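Local coordinates for RagB/SusD family nutrient uptake outer membrane protein (Bacteroides thetaiotaomicron, PDB 7KV2), which probably binds beta-glucans at the bacterial cell surface as a SusD-family, tetratricopeptide-repeat-containing component of outer-membrane nutrient uptake, at residues Val70-Asp75 and Thr297-Leu302; Asp124-Leu129 and Ala145-Leu150; Ile416-Gly421 and Ile468-Ala473. All coordinates share one frame; numbering follows the deposited sequence.

Overall arrangement
Contacts 1, 2 and 3 lie far apart in one largely helical chain, their centres 27 to 33 Å from one another, and none touches the next. Contact 1 is the innermost, its centre about 9 Å from the centre of the chain, and joins segments 70-75 and 297-302, 221 residues between them, which carry short helices 70-75 and 299-303. Contact 2 comes within that long span: it packs helix 110-130 on helix 137-162, neighbours in sequence, its centre about 23 Å from that of the chain. Contact 3 follows later and links the C-terminal ends of helices 405-417 and 463-469. Contact 1 thus ties the two sequence-family regions of this SusD-type protein together, whereas contacts 2 and 3 each hold helices within one region.

Contact 1: Val70-Asp75 and Thr297-Leu302; sequences VNLMSD and TALPTL
Asn71 brings its amide nitrogen up to Leu299: ND2 lies 3.8 Å from Leu299 CD2. The amide nitrogen donates its hydrogen bond to the carbonyl oxygen of Gly459, and Leu299 CD2 is an apolar neighbour to the same nitrogen. Leu72, next along the helix, makes the closer apolar contact: its CD1 meets Leu299 CD1 at 3.5 Å, with CG of Leu72 3.8 Å from the same methyl. The two leucine side chains meet at a slant, and the two branches of Leu299 divide the work, CD1 packing on Leu72 and CD2 facing Asn71. Further on, Asp75 OD2 accepts from the backbone N of Gly461, close in sequence to the Gly459 that takes the Asn71 amide.

On the other side, Leu299 is fixed at its backbone by Thr297, whose OG1 accepts from Leu299 N at 3.0 Å in a nearly straight bond (168°), while the same oxygen is hydrogen-bonded to Asp61. Asn71, Leu72 and Leu299 are all buried, and Tyr378 also touches Leu299. This is plain core packing of the SusD fold: helix 299-303, with a capping bond from Thr297 OG1 at its beginning, is set by one leucine against short helix 70-75, joining parts of the chain more than 200 residues apart.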
# COMPACT_ATOMS: atom_id res chain seq x y z
N VAL A 70 2.59 3.54 -4.06
CA VAL A 70 3.06 3.53 -2.66
C VAL A 70 3.39 2.10 -2.21
O VAL A 70 4.32 1.90 -1.48
CB VAL A 70 2.09 4.27 -1.74
CG1 VAL A 70 0.70 3.62 -1.67
CG2 VAL A 70 2.69 4.38 -0.34
N ASN A 71 2.62 1.10 -2.63
CA ASN A 71 2.93 -0.31 -2.34
C ASN A 71 4.29 -0.68 -2.95
O ASN A 71 5.03 -1.34 -2.25
CB ASN A 71 1.80 -1.24 -2.83
CG ASN A 71 1.36 -1.09 -4.27
OD1 ASN A 71 1.32 0.02 -4.81
ND2 ASN A 71 1.09 -2.21 -4.97
N LEU A 72 4.52 -0.42 -4.22
CA LEU A 72 5.73 -0.92 -4.90
C LEU A 72 6.94 -0.18 -4.31
O LEU A 72 8.04 -0.79 -4.31
CB LEU A 72 5.72 -0.69 -6.42
CG LEU A 72 4.61 -1.35 -7.24
CD1 LEU A 72 4.88 -1.16 -8.73
CD2 LEU A 72 4.51 -2.78 -6.90
N MET A 73 6.76 1.07 -3.90
CA MET A 73 7.92 1.85 -3.39
C MET A 73 8.56 1.12 -2.19
O MET A 73 9.83 1.19 -2.06
CB MET A 73 7.59 3.30 -3.06
CG MET A 73 7.22 4.17 -4.25
SD MET A 73 8.41 4.20 -5.62
CE MET A 73 7.89 2.78 -6.58
N SER A 74 7.79 0.43 -1.33
CA SER A 74 8.37 -0.43 -0.27
C SER A 74 8.73 -1.81 -0.83
O SER A 74 9.79 -2.35 -0.46
CB SER A 74 7.52 -0.46 0.97
OG SER A 74 6.30 -1.17 0.77
N ASP A 75 7.87 -2.44 -1.65
CA ASP A 75 8.12 -3.86 -2.02
C ASP A 75 9.43 -3.98 -2.80
O ASP A 75 10.03 -5.05 -2.70
CB ASP A 75 6.93 -4.49 -2.76
CG ASP A 75 5.77 -4.79 -1.82
OD1 ASP A 75 6.01 -5.27 -0.67
OD2 ASP A 75 4.61 -4.59 -2.24
N THR A 297 -5.90 4.05 -12.21
CA THR A 297 -4.53 3.90 -11.69
C THR A 297 -3.61 3.55 -12.84
O THR A 297 -4.02 2.87 -13.77
CB THR A 297 -4.46 2.86 -10.56
OG1 THR A 297 -3.12 2.69 -10.19
CG2 THR A 297 -5.00 1.50 -10.92
N ALA A 298 -2.37 3.96 -12.73
CA ALA A 298 -1.30 3.58 -13.66
C ALA A 298 -0.72 2.22 -13.28
O ALA A 298 0.06 1.69 -14.08
CB ALA A 298 -0.20 4.63 -13.59
N LEU A 299 -1.02 1.69 -12.08
CA LEU A 299 -0.23 0.55 -11.52
C LEU A 299 -0.17 -0.61 -12.51
O LEU A 299 0.93 -1.12 -12.78
CB LEU A 299 -0.72 0.16 -10.12
CG LEU A 299 -0.09 -1.08 -9.52
CD1 LEU A 299 1.41 -0.92 -9.33
CD2 LEU A 299 -0.71 -1.48 -8.20
N PRO A 300 -1.30 -1.09 -13.08
CA PRO A 300 -1.25 -2.24 -14.01
C PRO A 300 -0.38 -1.97 -15.23
O PRO A 300 0.26 -2.88 -15.68
CB PRO A 300 -2.72 -2.50 -14.34
CG PRO A 300 -3.45 -1.96 -13.14
CD PRO A 300 -2.68 -0.71 -12.79
N THR A 301 -0.35 -0.75 -15.75
CA THR A 301 0.53 -0.41 -16.90
C THR A 301 1.98 -0.61 -16.45
O THR A 301 2.80 -1.17 -17.22
CB THR A 301 0.27 1.01 -17.43
OG1 THR A 301 -1.06 1.08 -17.98
CG2 THR A 301 1.29 1.37 -18.49
N LEU A 302 2.33 -0.16 -15.25
CA LEU A 302 3.75 -0.21 -14.77
C LEU A 302 4.27 -1.65 -14.74
O LEU A 302 5.39 -1.86 -15.27
CB LEU A 302 3.84 0.40 -13.37
CG LEU A 302 3.64 1.91 -13.35
CD1 LEU A 302 3.50 2.44 -11.94
CD2 LEU A 302 4.79 2.61 -14.04

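Contact 2: Asp124-Leu129 and Ala145-Leu150; sequences DVITYL and AQVIAL
Val147 presses both of its methyls against helix 110-130, CG1 on Val125 and CG2 chiefly on the end of Ile126. The CG1 atoms of Val125 and Val147 stand 3.8 Å apart, and CB of Val125 is 3.9 Å from Val147 CG1, which also meets Val125 CG2, so this one methyl packs against CB and both branches of the other valine. These two valines also mark the nearest backbone approach, their CA atoms 7.2 Å apart. Ile126 reaches in from the flank: its two chain torsions (-61° and -53°) make a bend that brings CD1 round to within 3.6 Å of Val147 CG2. The two side chains run past each other in opposite senses. The same CD1 touches Ile148 more loosely, 4.3 Å from its CG1.

The segments of the two helices run nearly antiparallel, at 148° between their directions and 10.0 Å between axes, as in the helical hairpins from which tetratricopeptide-type folds are built. Helix 43-53 covers Val125 through Ala49 and Val50, while helix 183-200 backs Ile148 with Ser193 and Val197, so the pair belongs to a larger helical stack. An alanine at Val147 would be likely to open a gap beside Val125 and leave CD1 of Ile126 without its nearest neighbour across the pair. Every touching atom here is an aliphatic carbon: the join probably depends on the fit of the branched methyls and on partial exclusion of water, with no polar pair between the segments to fix their register.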
# COMPACT_ATOMS: atom_id res chain seq x y z
N ASP A 124 -6.55 22.45 6.16
CA ASP A 124 -7.52 23.42 5.59
C ASP A 124 -8.90 23.19 6.21
O ASP A 124 -9.53 24.17 6.64
CB ASP A 124 -7.71 23.32 4.07
CG ASP A 124 -6.56 23.85 3.23
OD1 ASP A 124 -5.75 24.63 3.75
OD2 ASP A 124 -6.51 23.49 2.06
N VAL A 125 -9.34 21.93 6.29
CA VAL A 125 -10.68 21.60 6.86
C VAL A 125 -10.74 21.99 8.34
O VAL A 125 -11.80 22.52 8.77
CB VAL A 125 -11.05 20.13 6.62
CG1 VAL A 125 -12.22 19.69 7.48
CG2 VAL A 125 -11.36 19.90 5.14
N ILE A 126 -9.69 21.72 9.13
CA ILE A 126 -9.68 22.09 10.57
C ILE A 126 -9.77 23.62 10.69
O ILE A 126 -10.48 24.11 11.60
CB ILE A 126 -8.44 21.54 11.29
CG1 ILE A 126 -8.37 20.01 11.22
CG2 ILE A 126 -8.36 22.04 12.73
CD1 ILE A 126 -9.63 19.30 11.71
N THR A 127 -9.08 24.33 9.80
CA THR A 127 -9.06 25.83 9.77
C THR A 127 -10.49 26.29 9.45
O THR A 127 -11.08 27.01 10.27
CB THR A 127 -7.98 26.36 8.82
OG1 THR A 127 -6.71 26.02 9.39
CG2 THR A 127 -8.03 27.86 8.61
N TYR A 128 -11.07 25.80 8.36
CA TYR A 128 -12.46 26.15 7.97
C TYR A 128 -13.45 25.92 9.12
O TYR A 128 -14.32 26.79 9.29
CB TYR A 128 -12.91 25.36 6.76
CG TYR A 128 -12.03 25.57 5.56
CD1 TYR A 128 -11.21 26.67 5.45
CD2 TYR A 128 -12.06 24.66 4.51
CE1 TYR A 128 -10.42 26.87 4.32
CE2 TYR A 128 -11.29 24.84 3.38
CZ TYR A 128 -10.46 25.94 3.30
OH TYR A 128 -9.74 26.10 2.15
N LEU A 129 -13.35 24.82 9.87
CA LEU A 129 -14.27 24.51 11.00
C LEU A 129 -14.14 25.53 12.15
O LEU A 129 -15.11 25.67 12.91
CB LEU A 129 -14.02 23.08 11.51
CG LEU A 129 -14.62 21.97 10.64
CD1 LEU A 129 -13.99 20.61 10.95
CD2 LEU A 129 -16.14 21.90 10.81
N ALA A 145 -13.05 13.81 12.50
CA ALA A 145 -12.62 12.38 12.55
C ALA A 145 -12.02 11.99 11.19
O ALA A 145 -10.95 11.38 11.19
CB ALA A 145 -13.76 11.49 12.94
N GLN A 146 -12.63 12.36 10.07
CA GLN A 146 -12.13 11.94 8.73
C GLN A 146 -10.78 12.60 8.44
O GLN A 146 -9.80 11.89 8.05
CB GLN A 146 -13.12 12.28 7.63
CG GLN A 146 -14.48 11.58 7.78
CD GLN A 146 -15.44 12.07 6.73
OE1 GLN A 146 -15.28 11.78 5.54
NE2 GLN A 146 -16.42 12.88 7.14
N VAL A 147 -10.69 13.93 8.59
CA VAL A 147 -9.45 14.63 8.17
C VAL A 147 -8.33 14.40 9.17
O VAL A 147 -7.22 14.37 8.70
CB VAL A 147 -9.68 16.12 7.83
CG1 VAL A 147 -10.75 16.27 6.76
CG2 VAL A 147 -9.99 16.96 9.06
N ILE A 148 -8.55 14.20 10.48
CA ILE A 148 -7.41 13.90 11.38
C ILE A 148 -6.89 12.48 11.06
O ILE A 148 -5.67 12.25 11.06
CB ILE A 148 -7.80 14.05 12.86
CG1 ILE A 148 -8.23 15.49 13.20
CG2 ILE A 148 -6.65 13.59 13.72
CD1 ILE A 148 -8.84 15.61 14.60
N ALA A 149 -7.77 11.54 10.76
CA ALA A 149 -7.37 10.16 10.43
C ALA A 149 -6.62 10.17 9.09
O ALA A 149 -5.56 9.54 9.03
CB ALA A 149 -8.58 9.26 10.37
N LEU A 150 -7.14 10.87 8.08
CA LEU A 150 -6.42 11.04 6.79
C LEU A 150 -5.07 11.70 7.05
O LEU A 150 -4.08 11.32 6.40
CB LEU A 150 -7.24 11.86 5.80
CG LEU A 150 -8.43 11.12 5.17
CD1 LEU A 150 -9.29 12.13 4.42
CD2 LEU A 150 -7.98 10.01 4.22

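Contact 3: Ile416-Gly421 and Ile468-Ala473; sequences ITRGAG and IRTGKA
Arg418 reaches Thr470 because its first torsion (-71°) puts CG beside the backbone N and its chain then runs extended from CG to NE, while a fourth torsion of -78° twists the guanidinium out of line with the chain. Thr470 meets it with CG2, which lies anti to the carbonyl carbon and 4.0 Å from Arg418 NH2, at the edge of that guanidinium and close to its plane. The two side chains cross at about a right angle. The same methyl sits over one face of the Arg469 guanidinium, offset toward its rim, and is thus flanked by both arginines; OG1 of Thr470 turns back to the carbonyl oxygen of Asp466.

Each segment holds the C-terminal end of a helix, closed by a Schellman motif, with Gly419 and Gly471 in the positive-phi position; Gly419 N binds Ile416 O at 2.9 Å and Gly471 N binds Ile468 O at 3.2 Å. In this part of the SusD-family fold, the arginines project from where the helices finish.

Arg418 NH2 and Arg469 NH1 come within 4.4 Å, but the two arginines share an anion: OE2 of Glu414 takes salt bridges from Arg418 NE and Arg469 NH1, which probably offsets their repulsion. Asp466 holds NE of Arg469 from its own helix, and helix 446-456 lies against the cluster, Leu446 touching Arg418 and Ile450 touching Thr470.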
# COMPACT_ATOMS: atom_id res chain seq x y z
N ILE A 416 -1.00 -11.34 20.38
CA ILE A 416 -1.25 -12.39 21.41
C ILE A 416 0.09 -13.08 21.69
O ILE A 416 0.51 -13.17 22.88
CB ILE A 416 -2.36 -13.38 21.02
CG1 ILE A 416 -3.72 -12.69 20.88
CG2 ILE A 416 -2.42 -14.56 21.99
CD1 ILE A 416 -4.71 -13.48 20.07
N THR A 417 0.80 -13.50 20.64
CA THR A 417 2.06 -14.24 20.81
C THR A 417 3.09 -13.36 21.50
O THR A 417 3.96 -13.93 22.18
CB THR A 417 2.56 -14.80 19.48
OG1 THR A 417 1.60 -15.81 19.16
CG2 THR A 417 3.95 -15.37 19.57
N ARG A 418 3.04 -12.04 21.34
CA ARG A 418 4.02 -11.10 21.94
C ARG A 418 3.61 -10.77 23.39
O ARG A 418 4.26 -9.92 23.98
CB ARG A 418 4.15 -9.79 21.16
CG ARG A 418 4.83 -9.91 19.80
CD ARG A 418 5.14 -8.57 19.18
NE ARG A 418 5.76 -8.76 17.88
CZ ARG A 418 7.03 -9.08 17.66
NH1 ARG A 418 7.88 -9.28 18.66
NH2 ARG A 418 7.44 -9.24 16.42
N GLY A 419 2.57 -11.42 23.92
CA GLY A 419 2.15 -11.26 25.32
C GLY A 419 1.25 -10.05 25.52
O GLY A 419 1.18 -9.59 26.65
N ALA A 420 0.53 -9.58 24.50
CA ALA A 420 -0.35 -8.39 24.62
C ALA A 420 -1.65 -8.77 25.32
O ALA A 420 -2.34 -7.85 25.78
CB ALA A 420 -0.65 -7.78 23.27
N GLY A 421 -1.97 -10.06 25.41
CA GLY A 421 -3.30 -10.52 25.82
C GLY A 421 -3.50 -11.98 25.53
O GLY A 421 -2.69 -12.58 24.79
N ILE A 468 11.80 -4.94 8.73
CA ILE A 468 12.53 -3.92 9.51
C ILE A 468 12.04 -4.04 10.97
O ILE A 468 12.90 -4.14 11.84
CB ILE A 468 12.37 -2.50 8.95
CG1 ILE A 468 13.08 -2.34 7.61
CG2 ILE A 468 12.85 -1.48 9.98
CD1 ILE A 468 12.84 -1.03 6.92
N ARG A 469 10.72 -4.04 11.22
CA ARG A 469 10.15 -3.92 12.59
C ARG A 469 10.44 -5.17 13.42
O ARG A 469 10.41 -5.05 14.68
CB ARG A 469 8.65 -3.63 12.58
CG ARG A 469 7.77 -4.81 12.18
CD ARG A 469 6.34 -4.36 11.94
NE ARG A 469 5.53 -5.47 11.49
CZ ARG A 469 5.14 -6.51 12.25
NH1 ARG A 469 5.44 -6.56 13.54
NH2 ARG A 469 4.42 -7.49 11.75
N THR A 470 10.66 -6.33 12.78
CA THR A 470 10.91 -7.62 13.48
C THR A 470 12.41 -7.90 13.61
O THR A 470 12.75 -8.96 14.14
CB THR A 470 10.22 -8.78 12.74
OG1 THR A 470 10.79 -8.88 11.42
CG2 THR A 470 8.73 -8.60 12.68
N GLY A 471 13.26 -7.03 13.08
CA GLY A 471 14.73 -7.16 13.13
C GLY A 471 15.28 -8.16 12.13
O GLY A 471 16.42 -8.66 12.31
N LYS A 472 14.54 -8.47 11.07
CA LYS A 472 14.96 -9.55 10.15
C LYS A 472 15.64 -8.97 8.92
O LYS A 472 16.23 -9.73 8.19
CB LYS A 472 13.75 -10.39 9.76
CG LYS A 472 13.20 -11.28 10.86
CD LYS A 472 12.00 -12.09 10.37
CE LYS A 472 11.34 -12.88 11.47
NZ LYS A 472 12.31 -13.79 12.11
N ALA A 473 15.53 -7.66 8.68
CA ALA A 473 15.94 -7.02 7.41
C ALA A 473 17.43 -7.25 7.15
O ALA A 473 17.80 -7.49 6.00
CB ALA A 473 15.62 -5.55 7.43